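PDB 2OIW: putative 4-hydroxybenzoyl-CoA thioesterase from Geobacillus stearothermophilus, which probably hydrolyses acyl-CoA thioesters, as a hot-dog-fold thioesterase of the 4-hydroxybenzoyl-CoA type. Local coordinates for residues N24-V27 and P28-E32; D122-V125 and K126-H130. One frame throughout, in Å; residues are numbered along the deposited sequence.

Interaction 1: N24-V27 and P28-E32; sequences NTTV and PVWFE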
loop_
_atom_site.group_PDB
_atom_site.type_symbol
_atom_site.label_atom_id
_atom_site.label_comp_id
_atom_site.label_asym_id
_atom_site.label_seq_id
_atom_site.Cartn_x
_atom_site.Cartn_y
_atom_site.Cartn_z
ATOM N N ASN A 24 3.878 -9.831 -3.923
ATOM C CA ASN A 24 4.046 -9.498 -5.346
ATOM C C ASN A 24 3.670 -8.052 -5.742
ATOM O O ASN A 24 4.279 -7.492 -6.663
ATOM C CB ASN A 24 3.260 -10.501 -6.178
ATOM C CG ASN A 24 1.771 -10.190 -6.213
ATOM O OD1 ASN A 24 1.326 -9.432 -7.042
ATOM N ND2 ASN A 24 1.010 -10.787 -5.335
ATOM N N THR A 25 2.681 -7.448 -5.054
ATOM C CA THR A 25 2.237 -6.090 -5.368
ATOM C C THR A 25 3.256 -5.039 -4.940
ATOM O O THR A 25 3.163 -3.881 -5.358
ATOM C CB THR A 25 0.874 -5.771 -4.779
ATOM O OG1 THR A 25 0.968 -5.739 -3.343
ATOM C CG2 THR A 25 -0.160 -6.856 -5.234
ATOM N N THR A 26 4.221 -5.470 -4.123
ATOM C CA THR A 26 5.318 -4.616 -3.668
ATOM C C THR A 26 6.317 -4.351 -4.772
ATOM O O THR A 26 6.882 -3.279 -4.833
ATOM C CB THR A 26 6.005 -5.216 -2.405
ATOM O OG1 THR A 26 5.078 -5.145 -1.319
ATOM C CG2 THR A 26 7.245 -4.428 -1.995
ATOM N N VAL A 27 6.535 -5.324 -5.643
ATOM C CA VAL A 27 7.519 -5.173 -6.700
ATOM C C VAL A 27 7.258 -3.953 -7.642
ATOM O O VAL A 27 8.169 -3.167 -7.922
ATOM C CB VAL A 27 7.715 -6.527 -7.467
ATOM C CG1 VAL A 27 8.564 -6.340 -8.725
ATOM C CG2 VAL A 27 8.376 -7.561 -6.533
ATOM N N PRO A 28 6.028 -3.819 -8.184
ATOM C CA PRO A 28 5.801 -2.612 -8.949
ATOM C C PRO A 28 6.017 -1.333 -8.133
ATOM O O PRO A 28 6.297 -0.291 -8.716
ATOM C CB PRO A 28 4.334 -2.750 -9.381
ATOM C CG PRO A 28 4.112 -4.201 -9.442
ATOM C CD PRO A 28 4.874 -4.738 -8.266
ATOM N N VAL A 29 5.885 -1.413 -6.806
ATOM C CA VAL A 29 6.028 -0.225 -5.967
ATOM C C VAL A 29 7.516 0.150 -5.913
ATOM O O VAL A 29 7.875 1.317 -6.029
ATOM C CB VAL A 29 5.439 -0.424 -4.549
ATOM C CG1 VAL A 29 5.866 0.668 -3.629
ATOM C CG2 VAL A 29 3.899 -0.466 -4.582
ATOM N N TRP A 30 8.365 -0.860 -5.802
ATOM C CA TRP A 30 9.818 -0.664 -5.798
ATOM C C TRP A 30 10.373 -0.276 -7.189
ATOM O O TRP A 30 11.298 0.567 -7.318
ATOM C CB TRP A 30 10.430 -1.988 -5.316
ATOM C CG TRP A 30 10.230 -2.237 -3.840
ATOM C CD1 TRP A 30 9.730 -1.368 -2.902
ATOM C CD2 TRP A 30 10.632 -3.405 -3.132
ATOM N NE1 TRP A 30 9.748 -1.965 -1.654
ATOM C CE2 TRP A 30 10.307 -3.212 -1.777
ATOM C CE3 TRP A 30 11.195 -4.630 -3.528
ATOM C CZ2 TRP A 30 10.546 -4.189 -0.816
ATOM C CZ3 TRP A 30 11.458 -5.574 -2.576
ATOM C CH2 TRP A 30 11.139 -5.350 -1.238
ATOM N N PHE A 31 9.820 -0.884 -8.236
ATOM C CA PHE A 31 10.129 -0.486 -9.626
ATOM C C PHE A 31 9.763 0.966 -9.879
ATOM O O PHE A 31 10.543 1.699 -10.472
ATOM C CB PHE A 31 9.398 -1.377 -10.653
ATOM C CG PHE A 31 10.089 -2.690 -10.928
ATOM C CD1 PHE A 31 11.484 -2.780 -10.964
ATOM C CD2 PHE A 31 9.335 -3.821 -11.193
ATOM C CE1 PHE A 31 12.109 -3.995 -11.249
ATOM C CE2 PHE A 31 9.930 -5.028 -11.477
ATOM C CZ PHE A 31 11.313 -5.134 -11.500
ATOM N N GLU A 32 8.592 1.398 -9.424
ATOM C CA GLU A 32 8.244 2.823 -9.584
ATOM C C GLU A 32 9.188 3.735 -8.786
ATOM O O GLU A 32 9.524 4.836 -9.223
ATOM C CB GLU A 32 6.777 3.085 -9.192
ATOM C CG GLU A 32 6.316 4.547 -9.516
ATOM C CD GLU A 32 4.948 4.852 -8.920
ATOM O OE1 GLU A 32 4.840 4.770 -7.682
ATOM O OE2 GLU A 32 3.980 5.104 -9.685
#

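Interaction 2: D122-V125 and K126-H130; sequences DIRV and KLREH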
loop_
_atom_site.group_PDB
_atom_site.type_symbol
_atom_site.label_atom_id
_atom_site.label_comp_id
_atom_site.label_asym_id
_atom_site.label_seq_id
_atom_site.Cartn_x
_atom_site.Cartn_y
_atom_site.Cartn_z
ATOM N N ASP A 122 16.696 17.725 -25.381
ATOM C CA ASP A 122 17.565 17.817 -24.208
ATOM C C ASP A 122 17.411 16.547 -23.335
ATOM O O ASP A 122 18.408 15.961 -22.884
ATOM C CB ASP A 122 17.403 19.168 -23.438
ATOM C CG ASP A 122 16.107 19.250 -22.577
ATOM O OD1 ASP A 122 15.115 19.858 -23.040
ATOM O OD2 ASP A 122 16.077 18.741 -21.424
ATOM N N ILE A 123 16.166 16.086 -23.170
ATOM C CA ILE A 123 15.871 14.870 -22.410
ATOM C C ILE A 123 16.443 13.616 -23.083
ATOM O O ILE A 123 16.977 12.738 -22.405
ATOM C CB ILE A 123 14.335 14.661 -22.239
ATOM C CG1 ILE A 123 13.658 15.924 -21.721
ATOM C CG2 ILE A 123 14.047 13.453 -21.365
ATOM C CD1 ILE A 123 13.454 15.938 -20.278
ATOM N N ARG A 124 16.296 13.530 -24.411
ATOM C CA ARG A 124 16.775 12.369 -25.186
ATOM C C ARG A 124 18.259 12.137 -24.954
ATOM O O ARG A 124 18.697 11.018 -24.706
ATOM C CB ARG A 124 16.534 12.578 -26.681
ATOM C CG ARG A 124 15.098 12.444 -27.106
ATOM C CD ARG A 124 14.933 12.549 -28.631
ATOM N NE ARG A 124 13.517 12.710 -28.927
ATOM C CZ ARG A 124 12.644 11.709 -29.001
ATOM N NH1 ARG A 124 13.043 10.434 -28.850
ATOM N NH2 ARG A 124 11.367 11.983 -29.234
ATOM N N VAL A 125 19.027 13.222 -25.049
ATOM C CA VAL A 125 20.456 13.191 -24.756
ATOM C C VAL A 125 20.724 12.613 -23.366
ATOM O O VAL A 125 21.567 11.716 -23.209
ATOM C CB VAL A 125 21.076 14.591 -24.840
ATOM C CG1 VAL A 125 22.606 14.494 -24.779
ATOM C CG2 VAL A 125 20.619 15.293 -26.104
ATOM N N LYS A 126 20.006 13.126 -22.369
ATOM C CA LYS A 126 20.133 12.641 -20.983
ATOM C C LYS A 126 19.786 11.151 -20.834
ATOM O O LYS A 126 20.507 10.388 -20.169
ATOM C CB LYS A 126 19.270 13.493 -20.043
ATOM C CG LYS A 126 19.622 14.981 -20.114
ATOM C CD LYS A 126 19.100 15.766 -18.938
ATOM C CE LYS A 126 20.074 16.893 -18.623
ATOM N NZ LYS A 126 21.455 16.367 -18.309
ATOM N N LEU A 127 18.696 10.747 -21.484
ATOM C CA LEU A 127 18.240 9.358 -21.477
ATOM C C LEU A 127 19.208 8.398 -22.168
ATOM O O LEU A 127 19.407 7.284 -21.691
ATOM C CB LEU A 127 16.857 9.264 -22.124
ATOM C CG LEU A 127 15.669 9.936 -21.430
ATOM C CD1 LEU A 127 14.477 10.057 -22.386
ATOM C CD2 LEU A 127 15.287 9.190 -20.153
ATOM N N ARG A 128 19.813 8.839 -23.282
ATOM C CA ARG A 128 20.746 8.007 -24.067
ATOM C C ARG A 128 21.921 7.510 -23.218
ATOM O O ARG A 128 22.534 6.480 -23.508
ATOM C CB ARG A 128 21.311 8.772 -25.280
ATOM C CG ARG A 128 20.445 8.827 -26.547
ATOM C CD ARG A 128 20.986 9.907 -27.524
ATOM N NE ARG A 128 19.909 10.445 -28.364
ATOM C CZ ARG A 128 19.924 11.619 -28.988
ATOM N NH1 ARG A 128 20.973 12.434 -28.893
ATOM N NH2 ARG A 128 18.873 11.981 -29.716
ATOM N N GLU A 129 22.241 8.259 -22.171
ATOM C CA GLU A 129 23.363 7.902 -21.329
ATOM C C GLU A 129 22.920 7.046 -20.148
ATOM O O GLU A 129 23.697 6.817 -19.228
ATOM C CB GLU A 129 24.147 9.156 -20.893
ATOM C CG GLU A 129 25.564 9.331 -21.540
ATOM C CD GLU A 129 25.620 9.107 -23.058
ATOM O OE1 GLU A 129 24.845 9.752 -23.813
ATOM O OE2 GLU A 129 26.467 8.291 -23.505
ATOM N N HIS A 130 21.671 6.579 -20.177
ATOM C CA HIS A 130 21.210 5.567 -19.219
ATOM C C HIS A 130 20.568 4.370 -19.932
ATOM O O HIS A 130 19.654 3.745 -19.413
ATOM C CB HIS A 130 20.268 6.168 -18.167
ATOM C CG HIS A 130 20.870 7.296 -17.387
ATOM N ND1 HIS A 130 21.881 7.113 -16.471
ATOM C CD2 HIS A 130 20.604 8.623 -17.390
ATOM C CE1 HIS A 130 22.215 8.278 -15.944
ATOM N NE2 HIS A 130 21.454 9.212 -16.485
#

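Interaction 1: N24-V27 and P28-E32
Thr26 lays its methyl over one face of the Trp30 indole, a CH-pi contact in which CG2 of Thr26 stands 3.6 Å from the centroid of the five-membered ring of Trp30. The methyl is displaced toward the rim, with Trp30 CE2 its nearest ring atom. CG2 sits anti to the backbone N of Thr26, which leaves OG1 on the other branch to bond Glu15 O. One residue along, Val27 and Phe31 lie side by side: CG1 of Val27 reaches CE2 of Phe31 at 3.3 Å, meeting the ring obliquely. The backbone fixes both pairs, since Trp30 N bonds Thr26 O at 3.0 Å and Phe31 N bonds Val27 O at 2.8 Å, the latter almost straight at 171°. A serine in place of Trp30 would probably leave the Thr26 methyl without its aromatic platform and Glu15 without its weak NE1 partner. The contact spans the start of helix 27-34, the central helix that the hot-dog sheet wraps. Val27, Trp30 and Phe31 pack on Ile92 of strand 85-94; Val27 and Phe31 also touch Val60 of strand 53-62, and Phe31 reaches Val74 of strand 72-81.

Interaction 2: D122-V125 and K126-H130
Ile123 and Leu127 lie side by side on the inward face of helix 121-128, the C-terminal helix that follows the strands of this hot-dog domain. CG2 of Ile123 meets CD1 of Leu127 at 3.6 Å; because CG2 is anti to the backbone N (CG1 taking the other branch, chi1 -50°), this methyl leans along the helix toward its partner one turn later. Beneath them Leu127 N bonds Ile123 O at 2.8 Å, and the same i to i+4 spacing joins Arg128 N to Arg124 O, also at 2.8 Å, while the bond from Lys126 N to Asp122 O is longer at 3.3 Å.

Along another side of the helix run two arginines, both touching Ile81 of strand 72-81. Arg128 folds back along the helix, its chain extended from CG to NE, so that its guanidinium passes over the backbone and presents one face to Arg124 C and Val125 N. The two arginines cross at a slant with their guanidinium planes 27° apart. Arg124 directs its own group to Gly82 O (NH1) and Asn83 O (NH2), which probably limits the repulsion between the two charges.

Further out, Leu127 rests on Ile78 and Ile81 of strand 72-81 and on Leu41 of helix 36-42, while Ile123 touches Phe42 of that same helix. The helix thus bridges the sheet and a neighbouring helix. Past its last turn the chain is tied down by His130, whose N bonds Leu127 O and whose ND1 bonds Ala3 O. Back between the arginines, NH2 of Arg128 comes to 3.9 Å from CB of Arg124.

How the interactions relate
Both interactions are local contacts along a helix, with i to i+4 backbone bonds, one at a helix start and one at a helix end, but they lie on opposite sides of the chain's centre, with their own centres 25 Å apart and nearest atoms about 13 Å apart. Strand 72-81 connects them: Trp30 and Phe31 of interaction 1 touch Val72 and Val74, whereas Leu127 of interaction 2 packs on Ile78 and Ile81 farther along. Interaction 1 is buried and reaches other subunits of the tetramer, Glu32 bonding Asn24 of the second subunit; no other chain of the assembly touches interaction 2. Only interaction 1 is near the magnesium ion, about 6 Å from the Thr26 side chain, whose site is formed by Ser14 and Thr16.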